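Local atomic coordinates of acetamidase (Bacillus halodurans, PDB entry 2II1), a protein that probably hydrolyses carbon-nitrogen bonds in linear amides other than peptides, and binds calcium ions. Residues A60-V66 against D174-L180; P130-I135 against K159-P163; I135-P140 against L169-V173; G164-P170 against F215-K221; E212-P216 against F249-R253. All coordinates share one frame; numbering follows the deposited sequence.

How the contacts relate
Contact 1 pairs two strands of one sheet, and contact 3 lies beside it, their centres about 8 Å apart: strand 131-136 is the next neighbour of strand 176-184. Contact 2 uses the earlier part of strand 131-136 and shares Ile135 with contact 3. It lies nearest the calcium ions, the side chain of Met131 being about 7 Å from one. Contact 4 belongs to the second sheet, shares Leu169 and Pro170 with contact 3, and touches contact 2 through Asp160 and Ile161. Contact 5 continues from contact 4 through Phe215 and Pro216, centres about 12 Å apart, and its Arg213 forms a salt bridge with Glu172 of contact 3.

Contact 1: A60-V66 against D174-L180; sequences ATGPLYV and DGALLAL
Thr61 pairs with Leu180 and Leu64 with Leu178 as antiparallel hydrogen-bonded pairs, in strands whose axes close to 4.1 Å and run 151° apart. The Leu64 N to Leu178 O bond measures 2.8 Å, with N in the carbonyl plane. Between the pairs the register slips by one residue, a beta bulge that holds Gly62 and the cis peptide bond before Pro63; a CB on Gly62 would run into Leu178 O. Farther on, Gly175 O takes two N-H groups, that of Val66 (N to O 2.9 Å, on a lone pair) and that of Leu177, which fixes the bend entering the second strand. Tyr65 covers this bend. Its CG stands anti to the backbone N (chi1 -162°), laying the ring over Gly175, whose CA sits 3.4 Å from the ring centroid in a CH-pi contact. Gly175 CA also points a hydrogen at Val66 O. Leu177 reaches the ring obliquely, CD2 3.8 Å from Tyr65 CD2, while its CB packs on Pro63 CB. Replacing Tyr65 with an alanine would probably uncover the Gly175 CA and take from Leu177 CD2 the ring it packs on. Asp174 turns its carboxylate outward, to Arg70 and to the backbone N of Arg71. Thr61, Leu64, Leu178 and Leu180 share a face of the sheet, where strands 28-34 and 201-210 of the other sheet pack on several of them; Pro63 and Leu177 meet the loop residues Asn18 and Pro20, and strand 22-25 lines up beside strand 60-67.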
# COMPACT_ATOMS: atom_id res chain seq x y z
N ALA A 60 20.59 1.27 17.60
CA ALA A 60 19.91 2.54 17.73
C ALA A 60 20.74 3.47 18.62
O ALA A 60 21.23 3.04 19.65
CB ALA A 60 18.53 2.32 18.31
N THR A 61 20.94 4.72 18.19
CA THR A 61 21.57 5.75 19.01
C THR A 61 20.54 6.24 20.05
O THR A 61 19.41 6.54 19.70
CB THR A 61 22.08 6.92 18.14
OG1 THR A 61 23.07 6.44 17.21
CG2 THR A 61 22.68 8.04 19.02
N GLY A 62 20.95 6.29 21.31
CA GLY A 62 20.05 6.59 22.42
C GLY A 62 20.41 5.73 23.62
O GLY A 62 21.44 5.04 23.59
N PRO A 63 19.56 5.73 24.67
CA PRO A 63 18.28 6.43 24.77
C PRO A 63 18.38 7.88 25.25
O PRO A 63 19.24 8.21 26.03
CB PRO A 63 17.47 5.59 25.75
CG PRO A 63 18.43 4.68 26.43
CD PRO A 63 19.80 4.90 25.86
N LEU A 64 17.48 8.71 24.75
CA LEU A 64 17.40 10.12 25.14
C LEU A 64 16.28 10.25 26.17
O LEU A 64 15.14 9.84 25.89
CB LEU A 64 17.08 10.98 23.91
CG LEU A 64 16.68 12.42 24.21
CD1 LEU A 64 17.90 13.27 24.62
CD2 LEU A 64 15.92 13.02 23.04
N TYR A 65 16.60 10.84 27.33
CA TYR A 65 15.60 11.17 28.36
C TYR A 65 15.04 12.57 28.08
O TYR A 65 15.76 13.58 28.15
CB TYR A 65 16.22 11.12 29.78
CG TYR A 65 15.18 11.02 30.89
CD1 TYR A 65 14.47 12.15 31.31
CD2 TYR A 65 14.89 9.81 31.51
CE1 TYR A 65 13.51 12.08 32.32
CE2 TYR A 65 13.93 9.73 32.53
CZ TYR A 65 13.24 10.88 32.92
OH TYR A 65 12.27 10.86 33.91
N VAL A 66 13.74 12.61 27.77
CA VAL A 66 13.02 13.87 27.55
C VAL A 66 12.34 14.28 28.89
O VAL A 66 11.35 13.66 29.32
CB VAL A 66 11.98 13.73 26.40
CG1 VAL A 66 11.30 15.06 26.09
CG2 VAL A 66 12.64 13.15 25.16
N ASP A 174 8.54 7.19 32.28
CA ASP A 174 8.84 8.63 32.39
C ASP A 174 10.16 8.94 31.66
O ASP A 174 11.13 8.15 31.71
CB ASP A 174 8.88 9.10 33.85
CG ASP A 174 7.49 9.12 34.55
OD1 ASP A 174 6.40 8.97 33.93
OD2 ASP A 174 7.51 9.30 35.77
N GLY A 175 10.20 10.09 30.97
CA GLY A 175 11.32 10.45 30.12
C GLY A 175 11.27 9.88 28.71
O GLY A 175 12.08 10.26 27.87
N ALA A 176 10.36 8.95 28.44
CA ALA A 176 10.16 8.34 27.08
C ALA A 176 11.25 7.34 26.68
O ALA A 176 10.94 6.19 26.38
CB ALA A 176 10.02 9.42 26.00
N LEU A 177 12.50 7.82 26.66
CA LEU A 177 13.70 7.07 26.25
C LEU A 177 13.65 6.73 24.76
O LEU A 177 13.40 5.59 24.37
CB LEU A 177 13.92 5.82 27.08
CG LEU A 177 14.00 6.05 28.60
CD1 LEU A 177 14.09 4.72 29.26
CD2 LEU A 177 15.16 6.93 28.99
N LEU A 178 13.93 7.77 23.97
CA LEU A 178 13.88 7.75 22.51
C LEU A 178 15.23 7.29 21.94
O LEU A 178 16.26 7.69 22.43
CB LEU A 178 13.56 9.16 21.95
CG LEU A 178 13.41 9.36 20.44
CD1 LEU A 178 12.32 8.48 19.82
CD2 LEU A 178 13.13 10.84 20.10
N ALA A 179 15.19 6.44 20.93
CA ALA A 179 16.38 5.88 20.29
C ALA A 179 16.04 5.77 18.80
O ALA A 179 14.88 5.58 18.45
CB ALA A 179 16.71 4.48 20.89
N LEU A 180 17.02 5.95 17.93
CA LEU A 180 16.73 5.84 16.51
C LEU A 180 17.94 5.39 15.74
O LEU A 180 19.07 5.47 16.22
CB LEU A 180 16.14 7.13 15.92
CG LEU A 180 17.04 8.33 15.68
CD1 LEU A 180 18.00 8.11 14.50
CD2 LEU A 180 16.16 9.54 15.47

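Contact 2: P130-I135 against K159-P163; sequences PMIGVI and KDIKP
Ile161 O receives the backbone N-H of Ile132, N to O 2.9 Å, in a nearly straight bond that arrives close to the C=O axis. The same oxygen is flanked by Met131, whose CA comes to 3.2 Å from Ile161 O and whose CB lies almost as near. Ile161 is the centre of an inverse gamma turn, in a loop without regular secondary structure. Its side chain has two tasks. CG2 packs on Ile132 CB at 3.9 Å, the two side chains lying about at right angles, and CD1 meets Ile135 CG2 at 4.0 Å, those two side chains crossing at a slant. Residue 131 is a selenomethionine. With CG between the backbone N and the carbonyl carbon (chi1 49°) and a bend at chi3, its SE is laid 3.7 Å from Lys159 CA, while its side chain also touches His184, a calcium ligand. Lys159 turns the rest of its chain away, and NZ makes a salt bridge with Asp270 of the second subunit. At the other end Pro130 O faces Pro163 CD at 3.4 Å and Lys162 CB, and the two proline rings approach more loosely. Between the two segments, then, one backbone hydrogen bond is joined by mainly apolar contacts; Asp160 and Lys159 find polar partners beyond them. Two calcium ions, one held by Asn155, Asp157 and Asp182, the other by Asp182, His184 and Glu198, lie nearby, one about 7 Å from the side chain of Met131.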
# COMPACT_ATOMS: atom_id res chain seq x y z
N PRO A 130 16.20 9.97 1.91
CA PRO A 130 16.61 9.57 3.25
C PRO A 130 15.42 9.39 4.15
O PRO A 130 14.52 10.22 4.15
CB PRO A 130 17.50 10.73 3.72
CG PRO A 130 17.18 11.89 2.84
CD PRO A 130 16.70 11.33 1.55
N MSE A 131 15.43 8.31 4.91
CA MSE A 131 14.37 8.01 5.86
C MSE A 131 14.96 7.32 7.09
O MSE A 131 16.09 6.84 7.06
CB MSE A 131 13.33 7.11 5.20
CG MSE A 131 13.96 5.92 4.48
SE MSE A 131 12.83 4.32 4.30
CE MSE A 131 12.46 3.80 6.26
N ILE A 132 14.20 7.30 8.18
CA ILE A 132 14.57 6.59 9.39
C ILE A 132 13.78 5.26 9.54
O ILE A 132 12.54 5.28 9.64
CB ILE A 132 14.26 7.44 10.66
CG1 ILE A 132 14.89 8.81 10.60
CG2 ILE A 132 14.75 6.75 11.91
CD1 ILE A 132 14.24 9.77 11.58
N GLY A 133 14.49 4.15 9.66
CA GLY A 133 13.84 2.84 9.74
C GLY A 133 13.42 2.42 11.14
O GLY A 133 12.39 1.76 11.32
N VAL A 134 14.25 2.74 12.12
CA VAL A 134 14.06 2.36 13.51
C VAL A 134 13.97 3.64 14.31
O VAL A 134 14.94 4.39 14.39
CB VAL A 134 15.22 1.49 14.06
CG1 VAL A 134 15.17 1.42 15.58
CG2 VAL A 134 15.18 0.11 13.46
N ILE A 135 12.77 3.90 14.83
CA ILE A 135 12.55 4.99 15.76
C ILE A 135 11.55 4.50 16.82
O ILE A 135 10.51 3.99 16.47
CB ILE A 135 12.04 6.26 15.03
CG1 ILE A 135 12.07 7.47 15.99
CG2 ILE A 135 10.66 6.02 14.44
CD1 ILE A 135 11.86 8.79 15.31
N LYS A 159 8.59 4.60 4.96
CA LYS A 159 9.31 5.54 4.11
C LYS A 159 8.83 6.98 4.25
O LYS A 159 9.51 7.92 3.82
CB LYS A 159 9.30 5.08 2.63
CG LYS A 159 8.04 5.40 1.82
CD LYS A 159 8.17 4.98 0.37
CE LYS A 159 6.89 5.29 -0.39
NZ LYS A 159 6.94 4.99 -1.85
N ASP A 160 7.67 7.16 4.86
CA ASP A 160 7.16 8.51 5.12
C ASP A 160 7.82 9.15 6.35
O ASP A 160 7.65 10.35 6.61
CB ASP A 160 5.63 8.49 5.27
CG ASP A 160 4.93 8.28 3.93
OD1 ASP A 160 5.25 9.02 2.98
OD2 ASP A 160 4.08 7.37 3.80
N ILE A 161 8.60 8.36 7.08
CA ILE A 161 9.42 8.90 8.18
C ILE A 161 10.71 9.47 7.60
O ILE A 161 11.75 8.80 7.55
CB ILE A 161 9.68 7.85 9.29
CG1 ILE A 161 8.36 7.31 9.82
CG2 ILE A 161 10.48 8.45 10.47
CD1 ILE A 161 8.52 6.38 11.04
N LYS A 162 10.59 10.72 7.16
CA LYS A 162 11.55 11.37 6.29
C LYS A 162 11.57 12.84 6.64
O LYS A 162 10.79 13.27 7.45
CB LYS A 162 11.19 11.18 4.81
CG LYS A 162 9.94 11.85 4.36
CD LYS A 162 9.47 11.26 3.04
CE LYS A 162 8.23 11.97 2.53
NZ LYS A 162 8.34 13.46 2.56
N PRO A 163 12.48 13.61 6.03
CA PRO A 163 12.54 15.00 6.43
C PRO A 163 11.23 15.72 6.18
O PRO A 163 10.57 15.51 5.13
CB PRO A 163 13.69 15.56 5.57
CG PRO A 163 14.48 14.42 5.20
CD PRO A 163 13.48 13.30 4.99

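Contact 3: I135-P140 against L169-V173; sequences IGTAPP and LPVEV
Residues 135-140 and 169-173 leave their strands in roughly the same direction, 36° apart end to end, with Thr137 meeting Pro170 and Pro140 meeting Glu172. The backbones are not paired as strands: at the Thr137 end the nearest CA pair, Thr137 and Val171, is 6.8 Å apart, and a side chain, then farther on a water, bridges them. Thr137 OG1 donates to Pro170 O across 2.7 Å, tilted 19° from the carbonyl plane. OG1 sits between the backbone N and the carbonyl carbon of its own residue (chi1 59°), which turns it to Pro170 and lets CG2 slide along Leu169 CB. Beyond, a water donates to Ala138 O at 2.9 Å and accepts the N-H of Glu172, its oxygen 2.7 Å from Glu172 N, so that two backbone groups are joined through it. Apolar groups close both ends. Leu169 CD1 rests on Gly136 CA at 3.6 Å, with Ile135 CG1 beside it. At the other end Pro140 and Glu172 lie side by side, Pro140 CD 3.7 Å from Glu172 CB, and Val173 CG2 packs on Ala138 CB. The carboxylate of Glu172 goes on to Arg213. The contact belongs to the connection between two packed beta sheets, the chain passing from strand 166-170 to strand 176-184 alongside the exit of strand 131-136.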
# COMPACT_ATOMS: atom_id res chain seq x y z
N ILE A 135 12.77 3.90 14.83
CA ILE A 135 12.55 4.99 15.76
C ILE A 135 11.55 4.50 16.82
O ILE A 135 10.51 3.99 16.47
CB ILE A 135 12.04 6.26 15.03
CG1 ILE A 135 12.07 7.47 15.99
CG2 ILE A 135 10.66 6.02 14.44
CD1 ILE A 135 11.86 8.79 15.31
N GLY A 136 11.87 4.65 18.11
CA GLY A 136 11.00 4.14 19.14
C GLY A 136 11.30 4.64 20.53
O GLY A 136 12.38 5.20 20.79
N THR A 137 10.30 4.48 21.40
CA THR A 137 10.42 4.75 22.84
C THR A 137 10.43 3.39 23.59
O THR A 137 10.20 2.34 22.98
CB THR A 137 9.27 5.66 23.32
OG1 THR A 137 8.00 5.05 23.05
CG2 THR A 137 9.35 7.04 22.62
N ALA A 138 10.71 3.43 24.89
CA ALA A 138 10.79 2.21 25.69
C ALA A 138 9.39 1.66 26.00
O ALA A 138 8.51 2.41 26.47
CB ALA A 138 11.55 2.48 27.02
N PRO A 139 9.20 0.33 25.81
CA PRO A 139 7.90 -0.27 26.15
C PRO A 139 7.78 -0.35 27.66
O PRO A 139 8.80 -0.36 28.34
CB PRO A 139 7.96 -1.67 25.51
CG PRO A 139 9.29 -1.77 24.80
CD PRO A 139 10.16 -0.66 25.30
N PRO A 140 6.54 -0.36 28.20
CA PRO A 140 6.42 -0.41 29.66
C PRO A 140 6.80 -1.77 30.24
O PRO A 140 7.24 -1.84 31.40
CB PRO A 140 4.93 -0.10 29.92
CG PRO A 140 4.23 -0.45 28.68
CD PRO A 140 5.22 -0.34 27.54
N LEU A 169 5.08 9.20 18.94
CA LEU A 169 5.31 7.94 19.70
C LEU A 169 4.78 8.05 21.14
O LEU A 169 4.69 9.14 21.67
CB LEU A 169 6.80 7.62 19.77
CG LEU A 169 7.49 7.27 18.46
CD1 LEU A 169 8.98 7.13 18.70
CD2 LEU A 169 6.84 6.01 17.85
N PRO A 170 4.44 6.90 21.77
CA PRO A 170 3.93 6.94 23.14
C PRO A 170 5.06 7.20 24.14
O PRO A 170 6.22 6.83 23.90
CB PRO A 170 3.35 5.54 23.34
CG PRO A 170 4.21 4.70 22.46
CD PRO A 170 4.52 5.51 21.28
N VAL A 171 4.72 7.85 25.23
CA VAL A 171 5.57 7.87 26.42
C VAL A 171 4.93 6.89 27.39
O VAL A 171 3.84 7.15 27.91
CB VAL A 171 5.61 9.28 27.06
CG1 VAL A 171 6.36 9.27 28.43
CG2 VAL A 171 6.25 10.23 26.12
N GLU A 172 5.60 5.76 27.60
CA GLU A 172 5.09 4.71 28.49
C GLU A 172 5.92 4.56 29.76
O GLU A 172 5.48 3.93 30.70
CB GLU A 172 5.02 3.39 27.75
CG GLU A 172 4.10 3.38 26.54
CD GLU A 172 2.63 3.66 26.88
OE1 GLU A 172 2.24 3.62 28.06
OE2 GLU A 172 1.84 3.92 25.95
N VAL A 173 7.14 5.11 29.77
CA VAL A 173 7.96 5.18 30.98
C VAL A 173 8.38 6.64 31.07
O VAL A 173 8.54 7.29 30.04
CB VAL A 173 9.17 4.18 30.91
CG1 VAL A 173 8.73 2.80 30.36
CG2 VAL A 173 10.29 4.71 30.06
O HOH W 1 8.19 5.27 26.91

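Contact 4: G164-P170 against F215-K221; sequences GTTVYLP and FPLPALK
Tyr168 and Thr166 each exchange two backbone hydrogen bonds with the partner strand. Tyr168 N reaches Ala219 O at 2.7 Å and Ala219 N returns to Tyr168 O; the Thr166-Lys221 pair does likewise, with Thr166 N 2.9 Å from Lys221 O. Val167 and Leu220 form the non-hydrogen-bonded pair between them. These are neighbouring antiparallel strands, 160° apart, in the large mixed sheet, with strand 74-84 beyond 166-170 and strand 225-232 beyond 219-221. Next comes the ring of Tyr168. CG stands anti to the carbonyl carbon (chi1 -56°), bringing one face to the edge of Phe215, a T-shaped pair with planes at 78° and Phe215 CZ over the ring centre. Lys221 crosses at the far end, its CE 3.3 Å from Tyr168 OH. A leucine at Tyr168 would probably leave the edge of Phe215 without an aromatic face and Lys221 CE without the hydroxyl beside it. Leu217, which precedes a cis peptide bond to Pro218, spreads its two methyls: CD2 touches Tyr168 CB, and CD1 lies 3.4 Å from Pro170 N. Leu169 CD2 meets Pro218 CB at 3.8 Å; at the other end of the pair Thr165 CG2 meets Leu220 CD1.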
# COMPACT_ATOMS: atom_id res chain seq x y z
N GLY A 164 10.83 16.55 7.16
CA GLY A 164 9.59 17.35 7.08
C GLY A 164 8.35 16.64 7.63
O GLY A 164 7.25 17.21 7.68
N THR A 165 8.54 15.38 8.03
CA THR A 165 7.49 14.58 8.67
C THR A 165 7.56 14.77 10.19
O THR A 165 8.66 14.91 10.76
CB THR A 165 7.64 13.06 8.27
OG1 THR A 165 7.39 12.88 6.87
CG2 THR A 165 6.70 12.15 9.07
N THR A 166 6.40 14.86 10.83
CA THR A 166 6.28 14.78 12.28
C THR A 166 5.84 13.37 12.68
O THR A 166 4.86 12.88 12.15
CB THR A 166 5.22 15.77 12.78
OG1 THR A 166 5.63 17.09 12.40
CG2 THR A 166 5.09 15.74 14.24
N VAL A 167 6.57 12.75 13.62
CA VAL A 167 6.32 11.40 14.10
C VAL A 167 5.73 11.52 15.49
O VAL A 167 6.19 12.34 16.29
CB VAL A 167 7.64 10.60 14.23
CG1 VAL A 167 7.33 9.14 14.61
CG2 VAL A 167 8.41 10.66 12.96
N TYR A 168 4.74 10.71 15.80
CA TYR A 168 4.19 10.66 17.17
C TYR A 168 4.37 9.27 17.80
O TYR A 168 3.88 8.31 17.25
CB TYR A 168 2.71 11.03 17.17
CG TYR A 168 2.39 12.38 16.54
CD1 TYR A 168 2.14 12.49 15.18
CD2 TYR A 168 2.30 13.53 17.31
CE1 TYR A 168 1.84 13.72 14.59
CE2 TYR A 168 2.00 14.77 16.73
CZ TYR A 168 1.77 14.84 15.37
OH TYR A 168 1.46 16.04 14.78
N LEU A 169 5.08 9.20 18.94
CA LEU A 169 5.31 7.94 19.70
C LEU A 169 4.78 8.05 21.14
O LEU A 169 4.69 9.14 21.67
CB LEU A 169 6.80 7.62 19.77
CG LEU A 169 7.49 7.27 18.46
CD1 LEU A 169 8.98 7.13 18.70
CD2 LEU A 169 6.84 6.01 17.85
N PRO A 170 4.44 6.90 21.77
CA PRO A 170 3.93 6.94 23.14
C PRO A 170 5.06 7.20 24.14
O PRO A 170 6.22 6.83 23.90
CB PRO A 170 3.35 5.54 23.34
CG PRO A 170 4.21 4.70 22.46
CD PRO A 170 4.52 5.51 21.28
N PHE A 215 -4.43 10.57 19.56
CA PHE A 215 -4.71 9.47 18.62
C PHE A 215 -3.91 8.20 18.96
O PHE A 215 -2.97 8.24 19.77
CB PHE A 215 -4.45 9.89 17.15
CG PHE A 215 -3.46 11.01 16.99
CD1 PHE A 215 -2.11 10.80 17.18
CD2 PHE A 215 -3.89 12.27 16.62
CE1 PHE A 215 -1.20 11.84 17.02
CE2 PHE A 215 -3.00 13.30 16.46
CZ PHE A 215 -1.65 13.08 16.66
N PRO A 216 -4.28 7.07 18.33
CA PRO A 216 -3.52 5.83 18.53
C PRO A 216 -2.15 5.96 17.88
O PRO A 216 -2.02 6.61 16.85
CB PRO A 216 -4.37 4.77 17.83
CG PRO A 216 -5.68 5.41 17.58
CD PRO A 216 -5.39 6.85 17.40
N LEU A 217 -1.15 5.36 18.50
CA LEU A 217 0.24 5.57 18.14
C LEU A 217 0.83 4.20 17.72
O LEU A 217 0.34 3.19 18.15
CB LEU A 217 0.97 6.13 19.36
CG LEU A 217 0.51 7.46 19.92
CD1 LEU A 217 1.29 7.89 21.18
CD2 LEU A 217 0.70 8.48 18.85
N PRO A 218 1.91 4.17 16.91
CA PRO A 218 2.56 5.33 16.34
C PRO A 218 1.73 6.01 15.28
O PRO A 218 0.81 5.40 14.72
CB PRO A 218 3.87 4.76 15.76
CG PRO A 218 4.05 3.43 16.47
CD PRO A 218 2.66 2.93 16.61
N ALA A 219 2.08 7.25 14.98
CA ALA A 219 1.41 7.95 13.91
C ALA A 219 2.32 8.98 13.31
O ALA A 219 3.34 9.39 13.88
CB ALA A 219 0.12 8.60 14.43
N LEU A 220 1.94 9.44 12.14
CA LEU A 220 2.69 10.49 11.52
C LEU A 220 1.85 11.45 10.70
O LEU A 220 0.77 11.12 10.22
CB LEU A 220 3.85 9.86 10.69
CG LEU A 220 3.60 9.07 9.42
CD1 LEU A 220 3.32 10.14 8.33
CD2 LEU A 220 4.82 8.21 9.07
N LYS A 221 2.40 12.65 10.52
CA LYS A 221 1.83 13.69 9.66
C LYS A 221 2.94 14.20 8.75
O LYS A 221 4.04 14.47 9.24
CB LYS A 221 1.21 14.78 10.53
CG LYS A 221 1.10 16.16 9.91
CD LYS A 221 0.35 17.11 10.81
CE LYS A 221 1.22 17.65 11.95
NZ LYS A 221 0.80 19.04 12.38

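Contact 5: E212-P216 against F249-R253; sequences ERMFP and FLANR
Phe249, Arg253 and Met214 carry this contact. Phe249, with CG anti to its backbone N (chi1 169°), turns one ring face to Phe215: the two rings make a T-shaped pair, planes 84° apart, in which Phe215 CD2 comes within 3.6 Å of Phe249 CZ. Phe215 CB also sits over that face, 3.9 Å from the ring centroid, as a CH-pi contact somewhat offset toward the rim. Pro216 CD touches Phe249 CB, the side chains crossing at about a right angle, and Met214 O lies obliquely near Phe249 CD1. Arg253, one helical turn further on, bends at chi2 and reaches out along the loop. Its NH2 forms a salt bridge with Glu212 OE2 at 2.9 Å, the carboxylate and guanidinium planes 54° apart rather than coplanar. Met214, a selenomethionine, lies beside it: CG comes at the guanidinium edge, in its plane, 3.4 Å from Arg253 NE. The end of Met214 leads away, SE keeping only a loose contact with Phe249 CE1. Arg253 stands at the exposed end of helix 235-253. Ala251, with Thr254 and Leu256 after it, belongs to a third calcium site known for this protein, not occupied in this chain. The loop from strand 201-210 is thus set against the last turn of helix 235-253, with helices 258-268 and 289-294 packing on Leu250 and the latter also on Phe249.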
# COMPACT_ATOMS: atom_id res chain seq x y z
N GLU A 212 -1.51 15.33 26.16
CA GLU A 212 -2.67 14.53 25.85
C GLU A 212 -2.40 13.69 24.62
O GLU A 212 -2.01 14.20 23.57
CB GLU A 212 -3.92 15.38 25.63
CG GLU A 212 -5.21 14.60 26.01
CD GLU A 212 -6.38 14.87 25.08
OE1 GLU A 212 -6.67 16.06 24.82
OE2 GLU A 212 -7.00 13.88 24.62
N ARG A 213 -2.63 12.40 24.79
CA ARG A 213 -2.50 11.45 23.72
C ARG A 213 -3.77 11.40 22.88
O ARG A 213 -4.68 10.64 23.17
CB ARG A 213 -2.19 10.10 24.30
CG ARG A 213 -1.56 9.21 23.33
CD ARG A 213 -1.24 7.91 23.95
NE ARG A 213 -0.10 7.99 24.84
CZ ARG A 213 0.39 6.95 25.50
NH1 ARG A 213 -0.14 5.75 25.32
NH2 ARG A 213 1.42 7.09 26.31
N MSE A 214 -3.79 12.19 21.82
CA MSE A 214 -5.00 12.44 21.03
C MSE A 214 -5.40 11.35 20.02
O MSE A 214 -6.57 11.24 19.64
CB MSE A 214 -4.79 13.74 20.27
CG MSE A 214 -6.07 14.46 19.89
SE MSE A 214 -5.73 15.62 18.38
CE MSE A 214 -3.80 16.15 18.81
N PHE A 215 -4.43 10.57 19.56
CA PHE A 215 -4.71 9.47 18.62
C PHE A 215 -3.91 8.20 18.96
O PHE A 215 -2.97 8.24 19.77
CB PHE A 215 -4.45 9.89 17.15
CG PHE A 215 -3.46 11.01 16.99
CD1 PHE A 215 -2.11 10.80 17.18
CD2 PHE A 215 -3.89 12.27 16.62
CE1 PHE A 215 -1.20 11.84 17.02
CE2 PHE A 215 -3.00 13.30 16.46
CZ PHE A 215 -1.65 13.08 16.66
N PRO A 216 -4.28 7.07 18.33
CA PRO A 216 -3.52 5.83 18.53
C PRO A 216 -2.15 5.96 17.88
O PRO A 216 -2.02 6.61 16.85
CB PRO A 216 -4.37 4.77 17.83
CG PRO A 216 -5.68 5.41 17.58
CD PRO A 216 -5.39 6.85 17.40
N PHE A 249 -10.27 6.92 15.92
CA PHE A 249 -9.81 8.32 16.12
C PHE A 249 -10.81 9.38 15.59
O PHE A 249 -11.25 10.28 16.32
CB PHE A 249 -8.43 8.53 15.48
CG PHE A 249 -8.00 9.97 15.41
CD1 PHE A 249 -8.09 10.79 16.53
CD2 PHE A 249 -7.50 10.50 14.24
CE1 PHE A 249 -7.69 12.15 16.45
CE2 PHE A 249 -7.11 11.84 14.16
CZ PHE A 249 -7.21 12.66 15.28
N LEU A 250 -11.13 9.28 14.31
CA LEU A 250 -12.10 10.15 13.64
C LEU A 250 -13.49 10.12 14.33
O LEU A 250 -14.12 11.16 14.53
CB LEU A 250 -12.25 9.72 12.16
CG LEU A 250 -11.36 10.35 11.09
CD1 LEU A 250 -11.72 9.82 9.69
CD2 LEU A 250 -11.46 11.86 11.12
N ALA A 251 -13.94 8.93 14.70
CA ALA A 251 -15.23 8.78 15.35
C ALA A 251 -15.18 9.45 16.72
O ALA A 251 -16.01 10.31 17.01
CB ALA A 251 -15.58 7.33 15.47
N ASN A 252 -14.18 9.09 17.53
CA ASN A 252 -14.04 9.62 18.89
C ASN A 252 -13.83 11.12 18.98
O ASN A 252 -14.32 11.76 19.90
CB ASN A 252 -12.87 8.93 19.61
CG ASN A 252 -13.18 7.50 20.01
OD1 ASN A 252 -14.33 7.07 19.95
ND2 ASN A 252 -12.16 6.77 20.43
N ARG A 253 -13.08 11.67 18.03
CA ARG A 253 -12.63 13.03 18.11
C ARG A 253 -13.42 13.98 17.23
O ARG A 253 -13.21 15.18 17.30
CB ARG A 253 -11.13 13.09 17.76
CG ARG A 253 -10.22 12.51 18.83
CD ARG A 253 -10.05 13.50 19.97
NE ARG A 253 -9.05 13.10 20.97
CZ ARG A 253 -9.29 12.33 22.02
NH1 ARG A 253 -10.50 11.83 22.26
NH2 ARG A 253 -8.30 12.04 22.86